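Local coordinates for uncharacterized protein (Bacteroides eggerthii DSM 20697, PDB 4ECO) that is of unknown function but, as a leucine-rich repeat protein, probably binds other proteins, at residues 84-92 against 117-125; 208-219 against 250-261. All coordinates share one frame; numbering follows the deposited sequence.

Contact 1. Residues 84-92 against 117-125. With NA (sodium ion), chain C.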
loop_
_atom_site.group_PDB
_atom_site.type_symbol
_atom_site.label_atom_id
_atom_site.label_comp_id
_atom_site.label_asym_id
_atom_site.label_seq_id
_atom_site.Cartn_x
_atom_site.Cartn_y
_atom_site.Cartn_z
ATOM N N THR A 84 -25.278 -17.115 12.698
ATOM C CA THR A 84 -25.256 -15.932 11.840
ATOM C C THR A 84 -23.838 -15.679 11.303
ATOM O O THR A 84 -23.672 -14.921 10.344
ATOM C CB THR A 84 -25.816 -14.695 12.568
ATOM O OG1 THR A 84 -24.955 -14.280 13.631
ATOM C CG2 THR A 84 -27.231 -14.907 13.067
ATOM N N GLY A 85 -22.849 -16.370 11.860
ATOM C CA GLY A 85 -21.460 -16.241 11.435
ATOM C C GLY A 85 -20.674 -17.495 11.689
ATOM O O GLY A 85 -20.910 -18.193 12.670
ATOM N N LEU A 86 -19.763 -17.810 10.796
ATOM C CA LEU A 86 -18.971 -19.033 10.898
ATOM C C LEU A 86 -17.605 -18.795 10.275
ATOM O O LEU A 86 -17.500 -18.474 9.080
ATOM C CB LEU A 86 -19.722 -20.215 10.222
ATOM C CG LEU A 86 -18.958 -21.483 9.826
ATOM C CD1 LEU A 86 -18.184 -22.044 10.971
ATOM C CD2 LEU A 86 -19.905 -22.554 9.339
ATOM N N SER A 87 -16.554 -18.951 11.097
ATOM C CA SER A 87 -15.186 -18.752 10.624
ATOM C C SER A 87 -14.300 -19.946 10.962
ATOM O O SER A 87 -14.205 -20.357 12.126
ATOM C CB SER A 87 -14.591 -17.482 11.212
ATOM O OG SER A 87 -13.249 -17.321 10.793
ATOM N N LEU A 88 -13.638 -20.494 9.941
ATOM C CA LEU A 88 -12.727 -21.604 10.146
ATOM C C LEU A 88 -11.316 -21.117 10.261
ATOM O O LEU A 88 -10.395 -21.949 10.356
ATOM C CB LEU A 88 -12.813 -22.602 9.000
ATOM C CG LEU A 88 -14.134 -23.267 8.723
ATOM C CD1 LEU A 88 -14.015 -24.088 7.482
ATOM C CD2 LEU A 88 -14.631 -24.070 9.924
ATOM N N GLU A 89 -11.125 -19.771 10.228
ATOM C CA GLU A 89 -9.804 -19.141 10.285
ATOM C C GLU A 89 -8.919 -19.733 11.395
ATOM O O GLU A 89 -9.377 -19.849 12.536
ATOM C CB GLU A 89 -9.932 -17.629 10.515
ATOM C CG GLU A 89 -10.287 -16.801 9.298
ATOM C CD GLU A 89 -10.523 -15.359 9.686
ATOM O OE1 GLU A 89 -11.356 -15.109 10.594
ATOM O OE2 GLU A 89 -9.844 -14.478 9.109
ATOM N N GLY A 90 -7.702 -20.146 11.014
ATOM C CA GLY A 90 -6.677 -20.683 11.907
ATOM C C GLY A 90 -6.854 -22.084 12.452
ATOM O O GLY A 90 -5.955 -22.589 13.129
ATOM N N PHE A 91 -7.973 -22.742 12.139
ATOM C CA PHE A 91 -8.245 -24.076 12.676
ATOM C C PHE A 91 -7.467 -25.168 11.969
ATOM O O PHE A 91 -7.195 -26.211 12.575
ATOM C CB PHE A 91 -9.748 -24.400 12.622
ATOM C CG PHE A 91 -10.552 -23.784 13.739
ATOM C CD1 PHE A 91 -10.236 -24.044 15.072
ATOM C CD2 PHE A 91 -11.650 -22.973 13.463
ATOM C CE1 PHE A 91 -11.004 -23.489 16.106
ATOM C CE2 PHE A 91 -12.421 -22.429 14.498
ATOM C CZ PHE A 91 -12.096 -22.698 15.812
ATOM N N GLY A 92 -7.119 -24.940 10.714
ATOM C CA GLY A 92 -6.389 -25.929 9.937
ATOM C C GLY A 92 -7.282 -27.067 9.508
ATOM O O GLY A 92 -6.871 -28.228 9.530
ATOM N N GLU A 117 -4.817 -15.145 8.060
ATOM C CA GLU A 117 -4.074 -16.342 8.471
ATOM C C GLU A 117 -2.570 -16.237 8.164
ATOM O O GLU A 117 -1.761 -16.768 8.935
ATOM C CB GLU A 117 -4.662 -17.574 7.800
ATOM C CG GLU A 117 -6.036 -17.935 8.344
ATOM C CD GLU A 117 -6.706 -19.087 7.627
ATOM O OE1 GLU A 117 -6.738 -19.053 6.371
ATOM O OE2 GLU A 117 -7.206 -20.014 8.313
ATOM N N LYS A 118 -2.196 -15.497 7.096
ATOM C CA LYS A 118 -0.797 -15.282 6.724
ATOM C C LYS A 118 -0.122 -14.278 7.665
ATOM O O LYS A 118 1.108 -14.277 7.737
ATOM C CB LYS A 118 -0.660 -14.804 5.247
ATOM C CG LYS A 118 -0.854 -15.887 4.153
ATOM C CD LYS A 118 0.092 -17.115 4.261
ATOM C CE LYS A 118 -0.692 -18.357 4.624
ATOM N NZ LYS A 118 0.136 -19.446 5.188
ATOM N N VAL A 119 -0.906 -13.428 8.374
ATOM C CA VAL A 119 -0.363 -12.399 9.301
ATOM C C VAL A 119 -0.855 -12.642 10.751
ATOM O O VAL A 119 -0.842 -11.719 11.568
ATOM C CB VAL A 119 -0.647 -10.924 8.860
ATOM C CG1 VAL A 119 0.104 -10.579 7.582
ATOM C CG2 VAL A 119 -2.137 -10.642 8.705
ATOM N N ASN A 120 -1.263 -13.886 11.060
ATOM C CA ASN A 120 -1.726 -14.325 12.384
ATOM C C ASN A 120 -2.802 -13.348 12.968
ATOM O O ASN A 120 -2.677 -12.844 14.093
ATOM C CB ASN A 120 -0.525 -14.477 13.355
ATOM C CG ASN A 120 -0.846 -15.119 14.678
ATOM O OD1 ASN A 120 -1.796 -15.913 14.835
ATOM N ND2 ASN A 120 -0.049 -14.771 15.668
ATOM N N GLU A 121 -3.860 -13.090 12.178
ATOM C CA GLU A 121 -4.979 -12.227 12.564
ATOM C C GLU A 121 -6.295 -12.853 12.221
ATOM O O GLU A 121 -6.441 -13.392 11.122
ATOM C CB GLU A 121 -4.889 -10.873 11.864
ATOM C CG GLU A 121 -3.828 -9.937 12.410
ATOM C CD GLU A 121 -3.904 -8.543 11.828
ATOM O OE1 GLU A 121 -4.975 -7.900 11.951
ATOM O OE2 GLU A 121 -2.885 -8.089 11.257
ATOM N N ARG A 122 -7.279 -12.764 13.123
ATOM C CA ARG A 122 -8.616 -13.263 12.801
ATOM C C ARG A 122 -9.382 -12.106 12.192
ATOM O O ARG A 122 -9.525 -11.066 12.851
ATOM C CB ARG A 122 -9.318 -13.841 14.033
ATOM C CG ARG A 122 -9.878 -15.243 13.804
ATOM C CD ARG A 122 -10.714 -15.777 14.965
ATOM N NE ARG A 122 -10.161 -15.461 16.289
ATOM C CZ ARG A 122 -9.156 -16.106 16.880
ATOM N NH1 ARG A 122 -8.532 -17.098 16.255
ATOM N NH2 ARG A 122 -8.740 -15.735 18.081
ATOM N N LEU A 123 -9.791 -12.218 10.919
ATOM C CA LEU A 123 -10.505 -11.094 10.306
ATOM C C LEU A 123 -11.981 -11.131 10.671
ATOM O O LEU A 123 -12.631 -10.091 10.714
ATOM C CB LEU A 123 -10.336 -11.068 8.784
ATOM C CG LEU A 123 -8.923 -11.157 8.240
ATOM C CD1 LEU A 123 -8.951 -11.165 6.747
ATOM C CD2 LEU A 123 -8.076 -10.031 8.733
ATOM N N PHE A 124 -12.490 -12.332 10.963
ATOM C CA PHE A 124 -13.874 -12.570 11.365
ATOM C C PHE A 124 -13.942 -12.784 12.861
ATOM O O PHE A 124 -13.209 -13.616 13.412
ATOM C CB PHE A 124 -14.460 -13.777 10.620
ATOM C CG PHE A 124 -14.750 -13.576 9.155
ATOM C CD1 PHE A 124 -13.740 -13.235 8.271
ATOM C CD2 PHE A 124 -16.007 -13.829 8.643
ATOM C CE1 PHE A 124 -14.007 -13.063 6.920
ATOM C CE2 PHE A 124 -16.265 -13.689 7.278
ATOM C CZ PHE A 124 -15.264 -13.303 6.429
ATOM N N GLY A 125 -14.821 -12.030 13.494
ATOM C CA GLY A 125 -15.028 -12.055 14.934
ATOM C C GLY A 125 -15.781 -10.829 15.400
ATOM O O GLY A 125 -16.090 -9.951 14.590
HETATM NA NA NA C . -5.814 -22.305 9.193
#

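Contact 2. Residues 208-219 against 250-261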
loop_
_atom_site.group_PDB
_atom_site.type_symbol
_atom_site.label_atom_id
_atom_site.label_comp_id
_atom_site.label_asym_id
_atom_site.label_seq_id
_atom_site.Cartn_x
_atom_site.Cartn_y
_atom_site.Cartn_z
ATOM N N LEU A 208 -26.149 -14.166 3.134
ATOM C CA LEU A 208 -24.686 -14.057 3.153
ATOM C C LEU A 208 -24.241 -12.688 2.651
ATOM O O LEU A 208 -24.678 -12.256 1.595
ATOM C CB LEU A 208 -24.041 -15.181 2.308
ATOM C CG LEU A 208 -22.594 -15.579 2.635
ATOM C CD1 LEU A 208 -22.459 -16.075 4.085
ATOM C CD2 LEU A 208 -22.088 -16.647 1.673
ATOM N N ARG A 209 -23.439 -11.986 3.454
ATOM C CA ARG A 209 -22.893 -10.659 3.166
ATOM C C ARG A 209 -21.408 -10.729 2.820
ATOM O O ARG A 209 -20.958 -10.064 1.884
ATOM C CB ARG A 209 -23.090 -9.748 4.370
ATOM C CG ARG A 209 -24.517 -9.638 4.815
ATOM C CD ARG A 209 -24.573 -8.663 5.951
ATOM N NE ARG A 209 -25.911 -8.557 6.523
ATOM C CZ ARG A 209 -26.854 -7.749 6.065
ATOM N NH1 ARG A 209 -26.622 -6.977 5.012
ATOM N NH2 ARG A 209 -28.043 -7.713 6.650
ATOM N N GLN A 210 -20.644 -11.567 3.561
ATOM C CA GLN A 210 -19.198 -11.734 3.346
ATOM C C GLN A 210 -18.829 -13.224 3.184
ATOM O O GLN A 210 -19.199 -14.060 4.025
ATOM C CB GLN A 210 -18.391 -11.110 4.497
ATOM C CG GLN A 210 -18.849 -9.699 4.879
ATOM C CD GLN A 210 -17.748 -8.688 4.866
ATOM O OE1 GLN A 210 -16.562 -9.010 4.705
ATOM N NE2 GLN A 210 -18.126 -7.429 5.031
ATOM N N PHE A 211 -18.117 -13.552 2.082
ATOM C CA PHE A 211 -17.660 -14.910 1.827
ATOM C C PHE A 211 -16.164 -14.875 1.537
ATOM O O PHE A 211 -15.746 -14.393 0.494
ATOM C CB PHE A 211 -18.466 -15.562 0.694
ATOM C CG PHE A 211 -18.200 -17.024 0.414
ATOM C CD1 PHE A 211 -17.626 -17.846 1.380
ATOM C CD2 PHE A 211 -18.566 -17.594 -0.799
ATOM C CE1 PHE A 211 -17.367 -19.196 1.111
ATOM C CE2 PHE A 211 -18.322 -18.948 -1.059
ATOM C CZ PHE A 211 -17.740 -19.745 -0.093
ATOM N N TYR A 212 -15.360 -15.370 2.484
ATOM C CA TYR A 212 -13.894 -15.396 2.403
ATOM C C TYR A 212 -13.347 -16.802 2.362
ATOM O O TYR A 212 -13.845 -17.705 3.050
ATOM C CB TYR A 212 -13.280 -14.676 3.620
ATOM C CG TYR A 212 -13.110 -13.175 3.493
ATOM C CD1 TYR A 212 -14.198 -12.348 3.233
ATOM C CD2 TYR A 212 -11.886 -12.568 3.768
ATOM C CE1 TYR A 212 -14.049 -10.961 3.144
ATOM C CE2 TYR A 212 -11.725 -11.184 3.692
ATOM C CZ TYR A 212 -12.810 -10.384 3.378
ATOM O OH TYR A 212 -12.660 -9.019 3.312
HETATM N N MSE A 213 -12.314 -16.986 1.558
HETATM C CA MSE A 213 -11.572 -18.231 1.503
HETATM C C MSE A 213 -10.157 -17.910 1.102
HETATM O O MSE A 213 -9.908 -16.918 0.397
HETATM C CB MSE A 213 -12.213 -19.321 0.617
HETATM C CG MSE A 213 -12.211 -19.076 -0.885
HETATM SE SE MSE A 213 -13.774 -20.007 -1.673
HETATM C CE MSE A 213 -14.931 -18.402 -1.759
ATOM N N GLY A 214 -9.234 -18.714 1.613
ATOM C CA GLY A 214 -7.829 -18.527 1.300
ATOM C C GLY A 214 -6.916 -19.589 1.838
ATOM O O GLY A 214 -7.252 -20.277 2.805
ATOM N N ASN A 215 -5.751 -19.725 1.192
ATOM C CA ASN A 215 -4.624 -20.617 1.509
ATOM C C ASN A 215 -5.074 -22.093 1.461
ATOM O O ASN A 215 -4.600 -22.920 2.233
ATOM C CB ASN A 215 -4.017 -20.226 2.856
ATOM C CG ASN A 215 -3.912 -18.728 3.036
ATOM O OD1 ASN A 215 -3.128 -18.059 2.375
ATOM N ND2 ASN A 215 -4.783 -18.153 3.847
ATOM N N SER A 216 -5.961 -22.403 0.490
ATOM C CA SER A 216 -6.584 -23.708 0.266
ATOM C C SER A 216 -6.040 -24.395 -0.961
ATOM O O SER A 216 -5.733 -23.724 -1.948
ATOM C CB SER A 216 -8.098 -23.557 0.117
ATOM O OG SER A 216 -8.765 -23.394 1.360
ATOM N N PRO A 217 -5.969 -25.738 -0.956
ATOM C CA PRO A 217 -5.408 -26.439 -2.122
ATOM C C PRO A 217 -6.439 -26.819 -3.183
ATOM O O PRO A 217 -6.078 -27.524 -4.139
ATOM C CB PRO A 217 -4.818 -27.703 -1.505
ATOM C CG PRO A 217 -5.638 -27.960 -0.297
ATOM C CD PRO A 217 -6.263 -26.681 0.146
ATOM N N PHE A 218 -7.706 -26.368 -3.031
ATOM C CA PHE A 218 -8.751 -26.760 -3.979
ATOM C C PHE A 218 -8.525 -26.154 -5.374
ATOM O O PHE A 218 -7.774 -25.192 -5.534
ATOM C CB PHE A 218 -10.170 -26.410 -3.475
ATOM C CG PHE A 218 -10.386 -25.058 -2.828
ATOM C CD1 PHE A 218 -9.841 -23.900 -3.387
ATOM C CD2 PHE A 218 -11.226 -24.924 -1.728
ATOM C CE1 PHE A 218 -10.090 -22.646 -2.822
ATOM C CE2 PHE A 218 -11.463 -23.666 -1.162
ATOM C CZ PHE A 218 -10.898 -22.531 -1.718
ATOM N N VAL A 219 -9.164 -26.771 -6.373
ATOM C CA VAL A 219 -9.149 -26.357 -7.777
ATOM C C VAL A 219 -10.429 -25.550 -8.032
ATOM O O VAL A 219 -11.425 -25.749 -7.333
ATOM C CB VAL A 219 -8.973 -27.554 -8.760
ATOM C CG1 VAL A 219 -7.572 -28.146 -8.653
ATOM C CG2 VAL A 219 -10.030 -28.633 -8.540
ATOM N N ASP A 250 -27.237 -9.847 -0.942
ATOM C CA ASP A 250 -26.506 -9.151 0.112
ATOM C C ASP A 250 -24.998 -9.455 0.115
ATOM O O ASP A 250 -24.263 -8.826 0.890
ATOM C CB ASP A 250 -27.099 -9.522 1.482
ATOM C CG ASP A 250 -28.442 -8.877 1.823
ATOM O OD1 ASP A 250 -28.889 -7.968 1.055
ATOM O OD2 ASP A 250 -29.026 -9.244 2.884
ATOM N N LEU A 251 -24.535 -10.395 -0.740
ATOM C CA LEU A 251 -23.130 -10.785 -0.793
ATOM C C LEU A 251 -22.327 -9.716 -1.527
ATOM O O LEU A 251 -22.323 -9.681 -2.749
ATOM C CB LEU A 251 -22.976 -12.185 -1.438
ATOM C CG LEU A 251 -21.572 -12.804 -1.400
ATOM C CD1 LEU A 251 -21.000 -12.863 0.005
ATOM C CD2 LEU A 251 -21.581 -14.178 -1.993
ATOM N N THR A 252 -21.654 -8.840 -0.757
ATOM C CA THR A 252 -20.884 -7.675 -1.219
ATOM C C THR A 252 -19.374 -7.856 -1.096
ATOM O O THR A 252 -18.624 -7.197 -1.813
ATOM C CB THR A 252 -21.281 -6.406 -0.415
ATOM O OG1 THR A 252 -20.939 -6.533 0.976
ATOM C CG2 THR A 252 -22.744 -6.053 -0.563
ATOM N N ASP A 253 -18.918 -8.697 -0.160
ATOM C CA ASP A 253 -17.480 -8.891 0.054
ATOM C C ASP A 253 -17.089 -10.340 -0.132
ATOM O O ASP A 253 -17.512 -11.189 0.642
ATOM C CB ASP A 253 -17.069 -8.409 1.450
ATOM C CG ASP A 253 -17.230 -6.923 1.677
ATOM O OD1 ASP A 253 -18.383 -6.444 1.678
ATOM O OD2 ASP A 253 -16.213 -6.252 1.913
ATOM N N VAL A 254 -16.301 -10.625 -1.185
ATOM C CA VAL A 254 -15.834 -11.978 -1.508
ATOM C C VAL A 254 -14.311 -11.976 -1.635
ATOM O O VAL A 254 -13.738 -11.082 -2.262
ATOM C CB VAL A 254 -16.514 -12.562 -2.770
ATOM C CG1 VAL A 254 -15.922 -13.908 -3.130
ATOM C CG2 VAL A 254 -18.024 -12.688 -2.579
ATOM N N GLU A 255 -13.659 -12.983 -1.024
ATOM C CA GLU A 255 -12.208 -13.162 -1.088
ATOM C C GLU A 255 -11.859 -14.622 -1.419
ATOM O O GLU A 255 -12.381 -15.551 -0.790
ATOM C CB GLU A 255 -11.550 -12.731 0.217
ATOM C CG GLU A 255 -10.080 -13.110 0.280
ATOM C CD GLU A 255 -9.288 -12.574 1.451
ATOM O OE1 GLU A 255 -9.032 -11.351 1.489
ATOM O OE2 GLU A 255 -8.885 -13.382 2.312
ATOM N N VAL A 256 -11.011 -14.802 -2.449
ATOM C CA VAL A 256 -10.422 -16.075 -2.902
ATOM C C VAL A 256 -8.922 -15.794 -2.979
ATOM O O VAL A 256 -8.412 -15.361 -4.010
ATOM C CB VAL A 256 -11.023 -16.623 -4.217
ATOM C CG1 VAL A 256 -10.649 -18.088 -4.392
ATOM C CG2 VAL A 256 -12.539 -16.450 -4.257
ATOM N N TYR A 257 -8.242 -15.921 -1.843
ATOM C CA TYR A 257 -6.858 -15.486 -1.686
ATOM C C TYR A 257 -5.890 -16.628 -1.517
ATOM O O TYR A 257 -6.127 -17.533 -0.724
ATOM C CB TYR A 257 -6.788 -14.570 -0.441
ATOM C CG TYR A 257 -5.408 -14.153 0.012
ATOM C CD1 TYR A 257 -4.816 -12.993 -0.474
ATOM C CD2 TYR A 257 -4.747 -14.846 1.026
ATOM C CE1 TYR A 257 -3.573 -12.566 -0.009
ATOM C CE2 TYR A 257 -3.490 -14.445 1.477
ATOM C CZ TYR A 257 -2.914 -13.293 0.971
ATOM O OH TYR A 257 -1.687 -12.870 1.433
ATOM N N ASN A 258 -4.745 -16.518 -2.198
ATOM C CA ASN A 258 -3.621 -17.443 -2.130
ATOM C C ASN A 258 -4.084 -18.909 -2.193
ATOM O O ASN A 258 -3.914 -19.659 -1.224
ATOM C CB ASN A 258 -2.815 -17.171 -0.851
ATOM C CG ASN A 258 -1.497 -17.863 -0.747
ATOM O OD1 ASN A 258 -0.889 -18.259 -1.739
ATOM N ND2 ASN A 258 -1.032 -18.037 0.468
ATOM N N CYS A 259 -4.707 -19.304 -3.319
ATOM C CA CYS A 259 -5.106 -20.695 -3.530
ATOM C C CYS A 259 -4.248 -21.204 -4.700
ATOM O O CYS A 259 -4.534 -20.920 -5.875
ATOM C CB CYS A 259 -6.607 -20.817 -3.759
ATOM S SG CYS A 259 -7.620 -20.282 -2.348
ATOM N N PRO A 260 -3.073 -21.810 -4.357
ATOM C CA PRO A 260 -2.062 -22.147 -5.378
ATOM C C PRO A 260 -2.488 -23.119 -6.467
ATOM O O PRO A 260 -1.841 -23.114 -7.528
ATOM C CB PRO A 260 -0.938 -22.778 -4.563
ATOM C CG PRO A 260 -1.567 -23.223 -3.317
ATOM C CD PRO A 260 -2.566 -22.151 -3.014
ATOM N N ASN A 261 -3.543 -23.918 -6.253
ATOM C CA ASN A 261 -3.927 -24.873 -7.280
ATOM C C ASN A 261 -5.039 -24.308 -8.208
ATOM O O ASN A 261 -5.492 -25.018 -9.123
ATOM C CB ASN A 261 -4.308 -26.209 -6.665
ATOM C CG ASN A 261 -3.135 -26.819 -5.923
ATOM O OD1 ASN A 261 -1.983 -26.813 -6.399
ATOM N ND2 ASN A 261 -3.380 -27.292 -4.708
HETATM O O HOH W 1 -26.746 -12.477 -0.185
HETATM O O HOH W 2 -14.587 -7.382 3.717
HETATM O O HOH W 3 -5.731 -23.885 -4.549
#

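Contact 1. Residues 84-92 against 117-125
Glu89 OE1 is gripped from two directions: the backbone N of Phe124 donates to it over 3.0 Å on the syn side of the carboxylate, and Ser87 OG donates to it at 2.9 Å on the anti side. The site lies in a leucine-rich repeat protein, just past the end of strand 83-87, where the chain leaves the strand through an ST turn (Glu89 N to Ser87 OG) and a type II beta turn from Leu88 to Phe91. The other carboxylate oxygen, Glu89 OE2, takes the N-H of Leu123 at 2.9 Å, again syn, and also bonds to Ser114 OG outside the two segments. Consecutive backbone N-H groups therefore meet the two oxygens of one carboxylate, neither more than 21° out of its plane, which fixes the rotation of the group and would be expected to offset part of its charge in a buried place. The side chain reaches them because CG stands anti to the carbonyl carbon (chi1 -79°) and the chain beyond is extended. Arg122, poorly ordered, merely borders the carboxylate, and the CB of Phe124 comes within 3.7 Å of Ser87 OG, while the Phe124 ring itself meets Tyr212 edge-to-face. A second acidic side chain works in the opposite sense: Glu117, from the loop, accepts from the first segment. Its OE1 is held by the backbone N of Ser114, and the carbonyl oxygen of Ser192 is the other protein ligand of the sodium ion. Glu117 OE2 receives the nearly straight N-H of Gly90 (2.7 Å, 176°) on its anti lone pair and binds the sodium ion at 2.8 Å.

Contact 2. Residues 208-219 against 250-261
Glu255 leaves strand 253-257 on the face that also carries Gln210, Tyr212 and Asp253, and lies across the Tyr212 ring. Its CB sits over the ring face, offset toward the rim, 3.7 Å from the centroid and 15° off the normal, a CH-pi contact. CG, anti to the backbone N, lies between Tyr212 CD2 and Met213 O; CD is against Tyr212 CD2 and CE2, with the carboxylate plane turned 46° from the ring. At the tip, Glu255 OE2 is 3.4 Å from Tyr212 CD2, while OE1 nears CE2 and hydrogen-bonds to His115 ND1. Beneath these side chains, strands 210-214 and 253-257 run nearly parallel, the strand pairing of a leucine-rich repeat solenoid. Their ladder includes Phe211 N to Asp253 O (2.8 Å) and Glu255 N to Phe211 O (2.9 Å). Nearer the starts of the strands the Gln210 amide stacks on the Asp253 carboxylate, planes 12° apart, and one water joins Gln210 OE1, Tyr212 OH and Asp253 OD2. Past the strand ends, Asn258 ND2 donates to Asn215 OD1 (2.8 Å), their amide planes nearly perpendicular, while Asn258 OD1 accepts from Gly189 N; Asn261 ND2 donates to Pro217 O (2.8 Å). Polar groups on the Tyr212 face thus find partners in each other, a shared water and His115, whereas on the other face Met213, a selenomethionine, and Val256 rely on apolar contact.

In the fold
From the N terminus, contact 1 comes first: strand 83-87 and the turn after it are met again by the loop that follows strand 109-111, closing a 24-residue excursion. The chain then passes helices 135-142, 144-149 and 160-168 and strand 194-198 before contact 2 opens at 208-219 and closes 30 residues later, after helix 233-238. The two are in series, neither nested nor crossed, and their centres are 12 Å apart. Strand 109-111 lies between them, pairing with 83-87 on one side and 210-214 on the other. They also touch directly: Lys118 packs on Asn215, whose side chain is about 7 Å from the sodium ion.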